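Local coordinates for protein MGS-M5 (Unidentified, PDB 4Q3N) that probably catalyses the NAD-dependent interconversion of L-lactate and pyruvate, as a lactate dehydrogenase of the lactate/malate dehydrogenase family, at residues H50-A53 with K58-I61. Numbering follows the deposited sequence. Where two conformers were deposited one is given.
Sequences HGLA and KMSI. With ACT (acetate ion), chain F.
L52 makes the whole apolar contact from its side: both its methyls lie against M59, and CD1 also reaches I61. CD2 of L52 lies 3.9 Å from CB of M59, the methionine atom nearest the leucine methyls, while SD of M59, at 4.1 Å from CD2 of L52, marks the far end of their overlap. The two side chains cross at about a right angle. At I61, L52 CD1 and I61 CD1 meet methyl to methyl at 4.1 Å. That tip is delivered by an isoleucine whose CG1 lies anti to the carbonyl carbon (chi1 -52°) and whose CD1 then extends straight on (chi2 179°). CD1 of L52 also sits 3.6 Å from the backbone O of M59, a van der Waals approach of a methyl to a carbonyl.

K58, whose CB points away from L52, makes its polar bonds elsewhere. Its chain bends at chi2 and chi4 around an acetate, probably from the crystallisation liquor; NZ of K58 gives OXT of the acetate a weak hydrogen bond of 3.3 Å, and CG packs on the acetate CH3. NZ also bonds to O of N248 in a third subunit, and a methionine in its place would probably cost that carbonyl this bond and leave the acetate with the amide of N250 of the third subunit but without the lysine's charge.

In the Rossmann-type NAD-binding domain, this contact folds the loop following helix 38-49 back over the start of strand 60-63, an outermost strand of the parallel sheet. L52, M59 and I61 all rest on V23 of helix 13-25, and the backbone of S60 pairs with L31 of the adjacent strand 30-34.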
loop_
_atom_site.group_PDB
_atom_site.type_symbol
_atom_site.label_atom_id
_atom_site.label_comp_id
_atom_site.label_asym_id
_atom_site.label_seq_id
_atom_site.Cartn_x
_atom_site.Cartn_y
_atom_site.Cartn_z
ATOM N N HIS A 50 -7.150 -9.528 16.392
ATOM C CA HIS A 50 -8.460 -8.907 16.340
ATOM C C HIS A 50 -8.522 -7.700 15.406
ATOM O O HIS A 50 -9.599 -7.226 15.095
ATOM C CB HIS A 50 -8.901 -8.509 17.763
ATOM C CG HIS A 50 -9.115 -9.695 18.634
ATOM N ND1 HIS A 50 -9.265 -9.616 20.009
ATOM C CD2 HIS A 50 -9.206 -11.006 18.324
ATOM C CE1 HIS A 50 -9.439 -10.830 20.501
ATOM N NE2 HIS A 50 -9.412 -11.697 19.497
ATOM N N GLY A 51 -7.395 -7.162 15.004
ATOM C CA GLY A 51 -7.433 -6.039 14.059
ATOM C C GLY A 51 -7.296 -6.513 12.592
ATOM O O GLY A 51 -7.501 -5.728 11.649
ATOM N N LEU A 52 -7.000 -7.801 12.381
ATOM C CA LEU A 52 -6.680 -8.280 11.016
ATOM C C LEU A 52 -7.821 -8.194 10.061
ATOM O O LEU A 52 -7.588 -8.057 8.861
ATOM C CB LEU A 52 -6.161 -9.763 11.030
ATOM C CG LEU A 52 -4.672 -9.983 11.373
ATOM C CD1 LEU A 52 -4.311 -11.502 11.411
ATOM C CD2 LEU A 52 -3.761 -9.269 10.357
ATOM N N ALA A 53 -9.066 -8.315 10.536
ATOM C CA ALA A 53 -10.141 -8.256 9.560
ATOM C C ALA A 53 -10.159 -6.866 8.926
ATOM O O ALA A 53 -10.840 -6.658 7.920
ATOM C CB ALA A 53 -11.499 -8.581 10.194
ATOM N N LYS A 58 -3.566 -10.711 4.639
ATOM C CA LYS A 58 -3.885 -11.928 5.390
ATOM C C LYS A 58 -2.618 -12.285 6.169
ATOM O O LYS A 58 -1.523 -12.300 5.595
ATOM C CB LYS A 58 -4.328 -13.075 4.469
ATOM C CG LYS A 58 -4.587 -14.476 5.163
ATOM C CD LYS A 58 -3.254 -15.263 5.279
ATOM C CE LYS A 58 -3.294 -16.567 6.064
ATOM N NZ LYS A 58 -3.993 -17.587 5.302
ATOM N N MET A 59 -2.761 -12.579 7.470
ATOM C CA MET A 59 -1.604 -13.009 8.251
ATOM C C MET A 59 -1.949 -14.123 9.176
ATOM O O MET A 59 -3.104 -14.300 9.528
ATOM C CB MET A 59 -1.044 -11.833 9.098
ATOM C CG MET A 59 -0.498 -10.704 8.227
ATOM S SD MET A 59 0.132 -9.320 9.199
ATOM C CE MET A 59 1.546 -10.082 10.019
ATOM N N SER A 60 -0.923 -14.863 9.577
ATOM C CA SER A 60 -1.005 -15.866 10.631
ATOM C C SER A 60 -0.209 -15.346 11.821
ATOM O O SER A 60 0.999 -15.104 11.706
ATOM C CB SER A 60 -0.431 -17.198 10.169
ATOM O OG SER A 60 -1.357 -17.917 9.395
ATOM N N ILE A 61 -0.866 -15.140 12.956
ATOM C CA ILE A 61 -0.172 -14.613 14.139
ATOM C C ILE A 61 -0.466 -15.472 15.369
ATOM O O ILE A 61 -1.633 -15.781 15.636
ATOM C CB ILE A 61 -0.601 -13.151 14.461
ATOM C CG1 ILE A 61 -0.459 -12.250 13.219
ATOM C CG2 ILE A 61 0.212 -12.597 15.708
ATOM C CD1 ILE A 61 -0.908 -10.785 13.531
HETATM C C ACT F . -7.131 -18.008 6.921
HETATM O O ACT F . -7.746 -17.980 8.043
HETATM O OXT ACT F . -6.735 -19.121 6.444
HETATM C CH3 ACT F . -6.839 -16.744 6.163
#